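Local coordinates for protein ATP-dependent kinase YFH7 (Saccharomyces cerevisiae, PDB 2GA8) that acts as an ATP-dependent kinase that could be involved in assembly of the endoplasmic reticulum membrane, at residues Val25-Val30 with Leu291-Asp296; Gly31-Gly36 with Glu266-Leu271; Tyr272-Trp277 with Asp338-Lys343. One frame throughout, in Å; residues are numbered along the deposited sequence.

The three contacts run outward from the central parallel sheet of a P-loop kinase. Contact 1 pairs strand 25-30 with its neighbour 290-296. Contact 2 takes over where the first strand ends: its P-loop, assigned to ATP by similarity, holds a sulfate, and the side chain of I295 in contact 1 is about 6 Å from that ion. The centres of contacts 1 and 2 lie about 9 Å apart, and L29 O to G267 N, at 3.1 Å, probably bonds the two. Contact 3 is centred about 12 Å from contact 2, where L271 O and I342 N, 3.0 Å apart, probably bond as well. It is tied to contact 1 by a salt bridge of 2.8 Å from K294 NZ to D338 OD1.

Contact 1: residues Val25-Val30 with Leu291-Asp296; sequences VCVILV and LVYKID
V27 to V30 pair in register with L291 to K294 as parallel neighbours in the central sheet of a P-loop kinase fold, strand 25-30 being the one that runs into the P-loop. The strand axes come within 4.7 Å and their directions differ by 11°. Five backbone bonds form the ladder: L291 N to C26 O, I28 N to L291 O, Y293 N to I28 O, V30 N to Y293 O and I295 N to V30 O. The bond from I295 N to V30 O, 2.8 Å, is the straightest, with 171° at the hydrogen.

V27, L29, L291 and Y293 share one face of the sheet, which helix 4-17 covers in part. There CG1 of V27, anti to its backbone N (chi1 178°), meets the edge of the Y293 ring near its plane, 3.8 Å from CD2. L29 reaches over with CD1, which lies 3.8 Å from Y293 CB and 3.9 Å from I295 CG1, one methyl thus spanning two residues of the neighbouring strand. L29 and I295 also touch K37 and I40 of helix 37-43.

The other face carries I28, V30, V292 and K294. I28 and V292 lie side by side and point the same way, with I28 CG2 4.2 Å from V292 CG1. The K294 chain bends at chi2 and runs on to NZ, which, besides its salt bridge to D338, bonds I295 O at 3.0 Å from above the carbonyl plane.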
loop_
_atom_site.group_PDB
_atom_site.type_symbol
_atom_site.label_atom_id
_atom_site.label_comp_id
_atom_site.label_asym_id
_atom_site.label_seq_id
_atom_site.Cartn_x
_atom_site.Cartn_y
_atom_site.Cartn_z
ATOM N N VAL A 25 -7.334 0.905 -11.452
ATOM C CA VAL A 25 -6.264 -0.014 -11.794
ATOM C C VAL A 25 -5.234 0.069 -10.683
ATOM O O VAL A 25 -5.075 1.110 -10.051
ATOM C CB VAL A 25 -5.620 0.346 -13.143
ATOM C CG1 VAL A 25 -6.669 0.258 -14.250
ATOM C CG2 VAL A 25 -5.020 1.729 -13.082
ATOM N N CYS A 26 -4.555 -1.038 -10.429
ATOM C CA CYS A 26 -3.557 -1.069 -9.373
ATOM C C CYS A 26 -2.172 -1.293 -9.937
ATOM O O CYS A 26 -2.001 -1.941 -10.966
ATOM C CB CYS A 26 -3.868 -2.182 -8.369
ATOM S SG CYS A 26 -5.362 -1.902 -7.374
ATOM N N VAL A 27 -1.186 -0.740 -9.247
ATOM C CA VAL A 27 0.197 -0.902 -9.644
ATOM C C VAL A 27 0.957 -1.367 -8.418
ATOM O O VAL A 27 0.823 -0.785 -7.343
ATOM C CB VAL A 27 0.822 0.418 -10.124
ATOM C CG1 VAL A 27 2.292 0.191 -10.490
ATOM C CG2 VAL A 27 0.047 0.964 -11.319
ATOM N N ILE A 28 1.712 -2.445 -8.578
ATOM C CA ILE A 28 2.540 -2.967 -7.500
ATOM C C ILE A 28 3.976 -2.605 -7.851
ATOM O O ILE A 28 4.424 -2.842 -8.973
ATOM C CB ILE A 28 2.447 -4.508 -7.372
ATOM C CG1 ILE A 28 1.156 -4.898 -6.643
ATOM C CG2 ILE A 28 3.672 -5.043 -6.601
ATOM C CD1 ILE A 28 0.920 -6.407 -6.574
ATOM N N LEU A 29 4.678 -1.998 -6.899
ATOM C CA LEU A 29 6.071 -1.631 -7.099
ATOM C C LEU A 29 6.843 -2.205 -5.915
ATOM O O LEU A 29 6.644 -1.786 -4.773
ATOM C CB LEU A 29 6.235 -0.107 -7.138
ATOM C CG LEU A 29 7.684 0.381 -7.249
ATOM C CD1 LEU A 29 8.332 -0.200 -8.504
ATOM C CD2 LEU A 29 7.709 1.911 -7.284
ATOM N N VAL A 30 7.705 -3.175 -6.195
ATOM C CA VAL A 30 8.508 -3.817 -5.162
ATOM C C VAL A 30 9.993 -3.531 -5.338
ATOM O O VAL A 30 10.507 -3.490 -6.455
ATOM C CB VAL A 30 8.317 -5.361 -5.176
ATOM C CG1 VAL A 30 9.400 -6.040 -4.335
ATOM C CG2 VAL A 30 6.941 -5.720 -4.634
ATOM N N LEU A 291 -0.640 -3.842 -12.826
ATOM C CA LEU A 291 0.667 -3.728 -13.460
ATOM C C LEU A 291 1.618 -4.026 -12.307
ATOM O O LEU A 291 1.399 -3.555 -11.191
ATOM C CB LEU A 291 0.910 -2.320 -14.008
ATOM C CG LEU A 291 0.261 -2.082 -15.378
ATOM C CD1 LEU A 291 0.564 -0.673 -15.857
ATOM C CD2 LEU A 291 0.786 -3.114 -16.373
ATOM N N VAL A 292 2.646 -4.826 -12.570
ATOM C CA VAL A 292 3.609 -5.216 -11.545
ATOM C C VAL A 292 5.047 -4.891 -11.940
ATOM O O VAL A 292 5.506 -5.288 -13.009
ATOM C CB VAL A 292 3.511 -6.730 -11.262
ATOM C CG1 VAL A 292 4.475 -7.124 -10.146
ATOM C CG2 VAL A 292 2.073 -7.094 -10.887
ATOM N N TYR A 293 5.745 -4.169 -11.065
ATOM C CA TYR A 293 7.135 -3.783 -11.298
ATOM C C TYR A 293 8.005 -4.190 -10.123
ATOM O O TYR A 293 7.611 -4.063 -8.960
ATOM C CB TYR A 293 7.251 -2.272 -11.486
ATOM C CG TYR A 293 6.473 -1.756 -12.670
ATOM C CD1 TYR A 293 6.921 -1.975 -13.974
ATOM C CD2 TYR A 293 5.264 -1.088 -12.491
ATOM C CE1 TYR A 293 6.180 -1.541 -15.071
ATOM C CE2 TYR A 293 4.513 -0.652 -13.578
ATOM C CZ TYR A 293 4.974 -0.882 -14.864
ATOM O OH TYR A 293 4.223 -0.459 -15.938
ATOM N N LYS A 294 9.193 -4.687 -10.433
ATOM C CA LYS A 294 10.123 -5.093 -9.395
ATOM C C LYS A 294 11.446 -4.438 -9.759
ATOM O O LYS A 294 11.938 -4.592 -10.874
ATOM C CB LYS A 294 10.244 -6.622 -9.369
ATOM C CG LYS A 294 10.884 -7.185 -8.112
ATOM C CD LYS A 294 12.381 -7.032 -8.139
ATOM C CE LYS A 294 13.008 -7.589 -6.872
ATOM N NZ LYS A 294 14.482 -7.465 -6.919
ATOM N N ILE A 295 12.004 -3.688 -8.817
ATOM C CA ILE A 295 13.257 -2.987 -9.050
ATOM C C ILE A 295 14.470 -3.886 -8.850
ATOM O O ILE A 295 14.581 -4.572 -7.840
ATOM C CB ILE A 295 13.398 -1.771 -8.100
ATOM C CG1 ILE A 295 12.207 -0.826 -8.282
ATOM C CG2 ILE A 295 14.714 -1.036 -8.373
ATOM C CD1 ILE A 295 12.179 0.317 -7.269
ATOM N N ASP A 296 15.363 -3.892 -9.833
ATOM C CA ASP A 296 16.600 -4.663 -9.749
ATOM C C ASP A 296 17.628 -3.603 -9.389
ATOM O O ASP A 296 17.847 -2.665 -10.152
ATOM C CB ASP A 296 16.944 -5.301 -11.098
ATOM C CG ASP A 296 16.144 -6.567 -11.368
ATOM O OD1 ASP A 296 15.312 -6.951 -10.516
ATOM O OD2 ASP A 296 16.357 -7.182 -12.433
#

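Contact 2: residues Gly31-Gly36 with Glu266-Leu271; sequences GSPGSG and EGLYLL. With SO4 (sulfate ion), chain G.
L268 lays its side chain against G31 and P33 in the P-loop (Walker A motif), of which 31-36 is the first part. From CB, which sits 3.6 Å above the centre of the Y269 ring, the chain passes to CG, placed anti to the carbonyl carbon (chi1 -60°). The branch CD2 then does the touching: it lies 3.5 Å from P33 CD, tighter than usual for two carbons, and 3.5 Å from G31 O. The two side chains cross at about a right angle.

Past P33 the loop turns its amides onto a sulfate, probably from the crystallisation liquor, in the manner expected of an ATP phosphate. G34 N gives O1 a bond of 3.0 Å at 160°; G36 N is shared between O3 and O4, and S35 N reaches O4 weakly. A type II turn from S32 to S35, closed by S35 N to S32 O at 3.0 Å, shapes this nest. Glycine suits G34, with its positive phi of 76°, and G36, whose backbone would press a CB against the preceding carbonyl.

K37, S38 and R309 complete the sulfate site. In the chain the P-loop joins strand 25-30 to helix 37-43, while L268 follows strand 262-267 and also touches K37 of that helix and I337 of helix 335-339.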
loop_
_atom_site.group_PDB
_atom_site.type_symbol
_atom_site.label_atom_id
_atom_site.label_comp_id
_atom_site.label_asym_id
_atom_site.label_seq_id
_atom_site.Cartn_x
_atom_site.Cartn_y
_atom_site.Cartn_z
ATOM N N GLY A 31 10.671 -3.344 -4.215
ATOM C CA GLY A 31 12.099 -3.098 -4.241
ATOM C C GLY A 31 12.627 -3.258 -2.832
ATOM O O GLY A 31 11.889 -3.042 -1.870
ATOM N N SER A 32 13.892 -3.644 -2.695
ATOM C CA SER A 32 14.478 -3.805 -1.370
ATOM C C SER A 32 14.800 -2.420 -0.796
ATOM O O SER A 32 14.647 -1.410 -1.480
ATOM C CB SER A 32 15.740 -4.677 -1.452
ATOM O OG SER A 32 16.637 -4.204 -2.440
ATOM N N PRO A 33 15.226 -2.355 0.475
ATOM C CA PRO A 33 15.548 -1.060 1.081
ATOM C C PRO A 33 16.535 -0.246 0.242
ATOM O O PRO A 33 17.540 -0.775 -0.231
ATOM C CB PRO A 33 16.128 -1.453 2.437
ATOM C CG PRO A 33 15.356 -2.694 2.773
ATOM C CD PRO A 33 15.368 -3.445 1.461
ATOM N N GLY A 34 16.223 1.033 0.049
ATOM C CA GLY A 34 17.087 1.913 -0.717
ATOM C C GLY A 34 17.027 1.739 -2.222
ATOM O O GLY A 34 17.859 2.284 -2.938
ATOM N N SER A 35 16.041 0.992 -2.710
ATOM C CA SER A 35 15.901 0.750 -4.141
ATOM C C SER A 35 15.286 1.938 -4.863
ATOM O O SER A 35 15.348 2.025 -6.088
ATOM C CB SER A 35 15.028 -0.484 -4.382
ATOM O OG SER A 35 13.746 -0.284 -3.814
ATOM N N GLY A 36 14.682 2.842 -4.098
ATOM C CA GLY A 36 14.059 4.013 -4.686
ATOM C C GLY A 36 12.582 3.822 -4.981
ATOM O O GLY A 36 11.973 4.639 -5.667
ATOM N N GLU A 266 3.428 0.447 -3.061
ATOM C CA GLU A 266 4.865 0.191 -3.070
ATOM C C GLU A 266 5.271 -0.402 -1.735
ATOM O O GLU A 266 4.769 0.003 -0.686
ATOM C CB GLU A 266 5.644 1.487 -3.333
ATOM C CG GLU A 266 5.363 2.600 -2.336
ATOM C CD GLU A 266 6.406 2.708 -1.235
ATOM O OE1 GLU A 266 7.227 1.779 -1.073
ATOM O OE2 GLU A 266 6.390 3.730 -0.517
ATOM N N GLY A 267 6.171 -1.375 -1.777
ATOM C CA GLY A 267 6.611 -1.995 -0.542
ATOM C C GLY A 267 7.587 -3.133 -0.750
ATOM O O GLY A 267 7.831 -3.586 -1.873
ATOM N N LEU A 268 8.139 -3.606 0.358
ATOM C CA LEU A 268 9.113 -4.687 0.342
ATOM C C LEU A 268 8.550 -6.065 0.017
ATOM O O LEU A 268 9.162 -6.841 -0.719
ATOM C CB LEU A 268 9.775 -4.795 1.716
ATOM C CG LEU A 268 10.561 -3.621 2.297
ATOM C CD1 LEU A 268 10.746 -3.842 3.796
ATOM C CD2 LEU A 268 11.906 -3.502 1.592
ATOM N N TYR A 269 7.374 -6.351 0.561
ATOM C CA TYR A 269 6.798 -7.683 0.442
ATOM C C TYR A 269 5.546 -7.925 -0.383
ATOM O O TYR A 269 4.873 -8.948 -0.203
ATOM C CB TYR A 269 6.602 -8.206 1.871
ATOM C CG TYR A 269 7.870 -8.060 2.698
ATOM C CD1 TYR A 269 9.068 -8.627 2.264
ATOM C CD2 TYR A 269 7.881 -7.320 3.881
ATOM C CE1 TYR A 269 10.249 -8.461 2.981
ATOM C CE2 TYR A 269 9.071 -7.149 4.613
ATOM C CZ TYR A 269 10.247 -7.725 4.148
ATOM O OH TYR A 269 11.427 -7.562 4.837
ATOM N N LEU A 270 5.247 -7.028 -1.315
ATOM C CA LEU A 270 4.050 -7.188 -2.129
ATOM C C LEU A 270 4.101 -8.384 -3.069
ATOM O O LEU A 270 3.071 -8.777 -3.613
ATOM C CB LEU A 270 3.783 -5.916 -2.935
ATOM C CG LEU A 270 3.760 -4.648 -2.078
ATOM C CD1 LEU A 270 3.417 -3.444 -2.944
ATOM C CD2 LEU A 270 2.753 -4.813 -0.953
ATOM N N LEU A 271 5.291 -8.957 -3.256
ATOM C CA LEU A 271 5.472 -10.118 -4.129
ATOM C C LEU A 271 6.217 -11.225 -3.380
ATOM O O LEU A 271 6.936 -12.026 -3.982
ATOM C CB LEU A 271 6.269 -9.719 -5.379
ATOM C CG LEU A 271 5.581 -8.749 -6.347
ATOM C CD1 LEU A 271 6.571 -8.310 -7.414
ATOM C CD2 LEU A 271 4.357 -9.427 -6.975
HETATM S S SO4 G . 13.314 2.871 -0.758
HETATM O O1 SO4 G . 13.705 2.496 0.619
HETATM O O2 SO4 G . 12.012 3.562 -0.725
HETATM O O3 SO4 G . 14.350 3.743 -1.338
HETATM O O4 SO4 G . 13.208 1.647 -1.579
#

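Contact 3: residues Tyr272-Trp277 with Asp338-Lys343; sequences YDQENW and DNHLIK
H340, the first residue to leave helical geometry after helix 335-339, is held between Y272 and D273, the three having the most surface buried here. Its CB lies over one face of the Y272 ring, a CH-pi contact of 3.8 Å to the centroid, offset toward the rim. The imidazole follows the phenol in the same direction with the ring planes 32° apart, an oblique pairing that brings Y272 OH over the imidazole face. The hydrogen bond of that hydroxyl goes to D336, outside the contact.

D273 grips H340 twice. Its backbone N bonds H340 O at 2.8 Å, in the carbonyl plane, and its OD1 accepts from H340 ND1 at 2.8 Å. This His-carboxylate bond meets OD1 on the syn side and stays near the imidazole plane, although carboxylate and ring stand 86° apart. CG of D273 lies between backbone N and carbonyl carbon (chi1 67°), a rotation that presents the carboxylate to H340. Q274 NE2 gives OD1 a second bond, 2.9 Å, from above the carboxylate plane, and a water bridges OD2 to L341 O. A carboxylate so placed would probably favour protonation of the imidazole. With D273 replaced by an alanine, H340 ND1 and Q274 NE2 are likely to lose their shared acceptor, and the imidazole would be freer to turn about its CB-CG bond.

I342 CG2 packs 3.7 Å from D273 CA. The contact thus joins the loop between strand 262-267 and helix 275-285 to the one leaving helix 335-339 for strand 347-351, whose I347 and H349 touch L341.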
loop_
_atom_site.group_PDB
_atom_site.type_symbol
_atom_site.label_atom_id
_atom_site.label_comp_id
_atom_site.label_asym_id
_atom_site.label_seq_id
_atom_site.Cartn_x
_atom_site.Cartn_y
_atom_site.Cartn_z
ATOM N N TYR A 272 6.012 -11.267 -2.067
ATOM C CA TYR A 272 6.664 -12.234 -1.180
ATOM C C TYR A 272 5.814 -13.506 -1.102
ATOM O O TYR A 272 4.624 -13.437 -0.803
ATOM C CB TYR A 272 6.818 -11.588 0.197
ATOM C CG TYR A 272 7.885 -12.191 1.065
ATOM C CD1 TYR A 272 9.237 -11.924 0.832
ATOM C CD2 TYR A 272 7.548 -13.012 2.138
ATOM C CE1 TYR A 272 10.225 -12.458 1.657
ATOM C CE2 TYR A 272 8.527 -13.551 2.964
ATOM C CZ TYR A 272 9.863 -13.267 2.718
ATOM O OH TYR A 272 10.830 -13.785 3.545
ATOM N N ASP A 273 6.430 -14.661 -1.358
ATOM C CA ASP A 273 5.707 -15.941 -1.393
ATOM C C ASP A 273 5.314 -16.622 -0.085
ATOM O O ASP A 273 5.103 -17.841 -0.060
ATOM C CB ASP A 273 6.480 -16.954 -2.256
ATOM C CG ASP A 273 7.813 -17.374 -1.639
ATOM O OD1 ASP A 273 8.021 -17.163 -0.427
ATOM O OD2 ASP A 273 8.658 -17.938 -2.370
ATOM N N GLN A 274 5.183 -15.859 0.992
ATOM C CA GLN A 274 4.816 -16.452 2.267
ATOM C C GLN A 274 3.579 -15.830 2.888
ATOM O O GLN A 274 3.236 -14.677 2.606
ATOM C CB GLN A 274 5.980 -16.344 3.252
ATOM C CG GLN A 274 7.224 -17.086 2.812
ATOM C CD GLN A 274 6.993 -18.576 2.689
ATOM O OE1 GLN A 274 6.511 -19.217 3.624
ATOM N NE2 GLN A 274 7.342 -19.138 1.533
ATOM N N GLU A 275 2.935 -16.616 3.746
ATOM C CA GLU A 275 1.729 -16.239 4.474
ATOM C C GLU A 275 0.748 -15.320 3.740
ATOM O O GLU A 275 0.352 -15.611 2.618
ATOM C CB GLU A 275 2.108 -15.646 5.836
ATOM C CG GLU A 275 3.215 -14.607 5.795
ATOM C CD GLU A 275 2.866 -13.385 6.614
ATOM O OE1 GLU A 275 1.716 -12.911 6.483
ATOM O OE2 GLU A 275 3.734 -12.900 7.374
ATOM N N ASN A 276 0.349 -14.220 4.373
ATOM C CA ASN A 276 -0.614 -13.311 3.755
ATOM C C ASN A 276 -0.071 -12.539 2.560
ATOM O O ASN A 276 -0.842 -12.107 1.704
ATOM C CB ASN A 276 -1.142 -12.310 4.790
ATOM C CG ASN A 276 -1.941 -12.973 5.896
ATOM O OD1 ASN A 276 -1.881 -12.553 7.054
ATOM N ND2 ASN A 276 -2.704 -13.998 5.547
ATOM N N TRP A 277 1.245 -12.352 2.507
ATOM C CA TRP A 277 1.861 -11.608 1.408
ATOM C C TRP A 277 1.630 -12.292 0.074
ATOM O O TRP A 277 1.387 -11.637 -0.939
ATOM C CB TRP A 277 3.374 -11.465 1.631
ATOM C CG TRP A 277 3.742 -10.843 2.934
ATOM C CD1 TRP A 277 4.336 -11.459 3.997
ATOM C CD2 TRP A 277 3.536 -9.479 3.322
ATOM N NE1 TRP A 277 4.514 -10.562 5.029
ATOM C CE2 TRP A 277 4.032 -9.338 4.639
ATOM C CE3 TRP A 277 2.981 -8.361 2.686
ATOM C CZ2 TRP A 277 3.990 -8.125 5.333
ATOM C CZ3 TRP A 277 2.938 -7.149 3.378
ATOM C CH2 TRP A 277 3.440 -7.043 4.688
ATOM N N ASP A 338 14.341 -11.499 -3.160
ATOM C CA ASP A 338 14.579 -12.223 -4.409
ATOM C C ASP A 338 14.343 -13.722 -4.259
ATOM O O ASP A 338 13.750 -14.357 -5.134
ATOM C CB ASP A 338 16.008 -11.989 -4.916
ATOM C CG ASP A 338 16.232 -10.568 -5.402
ATOM O OD1 ASP A 338 15.246 -9.892 -5.770
ATOM O OD2 ASP A 338 17.401 -10.130 -5.430
ATOM N N ASN A 339 14.807 -14.288 -3.149
ATOM C CA ASN A 339 14.645 -15.718 -2.916
ATOM C C ASN A 339 13.178 -16.093 -2.760
ATOM O O ASN A 339 12.780 -17.217 -3.059
ATOM C CB ASN A 339 15.410 -16.156 -1.664
ATOM C CG ASN A 339 16.914 -16.000 -1.808
ATOM O OD1 ASN A 339 17.448 -16.019 -2.916
ATOM N ND2 ASN A 339 17.607 -15.863 -0.681
ATOM N N HIS A 340 12.374 -15.138 -2.303
ATOM C CA HIS A 340 10.955 -15.383 -2.086
ATOM C C HIS A 340 10.022 -14.711 -3.086
ATOM O O HIS A 340 8.820 -14.598 -2.846
ATOM C CB HIS A 340 10.600 -14.961 -0.661
ATOM C CG HIS A 340 11.148 -15.880 0.382
ATOM N ND1 HIS A 340 10.524 -17.058 0.732
ATOM C CD2 HIS A 340 12.283 -15.822 1.116
ATOM C CE1 HIS A 340 11.252 -17.686 1.637
ATOM N NE2 HIS A 340 12.326 -16.957 1.887
ATOM N N LEU A 341 10.568 -14.281 -4.219
ATOM C CA LEU A 341 9.752 -13.627 -5.237
ATOM C C LEU A 341 8.762 -14.637 -5.822
ATOM O O LEU A 341 9.164 -15.705 -6.286
ATOM C CB LEU A 341 10.647 -13.063 -6.347
ATOM C CG LEU A 341 9.954 -12.114 -7.327
ATOM C CD1 LEU A 341 9.520 -10.857 -6.580
ATOM C CD2 LEU A 341 10.895 -11.753 -8.470
ATOM N N ILE A 342 7.470 -14.313 -5.790
ATOM C CA ILE A 342 6.469 -15.234 -6.322
ATOM C C ILE A 342 6.717 -15.522 -7.794
ATOM O O ILE A 342 7.098 -14.633 -8.559
ATOM C CB ILE A 342 5.031 -14.696 -6.152
ATOM C CG1 ILE A 342 4.901 -13.323 -6.806
ATOM C CG2 ILE A 342 4.675 -14.637 -4.682
ATOM C CD1 ILE A 342 3.486 -12.795 -6.806
ATOM N N LYS A 343 6.498 -16.774 -8.180
ATOM C CA LYS A 343 6.716 -17.214 -9.552
ATOM C C LYS A 343 5.537 -16.925 -10.473
ATOM O O LYS A 343 4.672 -17.780 -10.661
ATOM C CB LYS A 343 7.000 -18.718 -9.576
ATOM C CG LYS A 343 8.211 -19.153 -8.771
ATOM C CD LYS A 343 9.510 -18.709 -9.418
ATOM C CE LYS A 343 10.700 -19.335 -8.708
ATOM N NZ LYS A 343 12.003 -18.919 -9.298
HETATM O O HOH W 1 8.340 -18.288 -5.031
#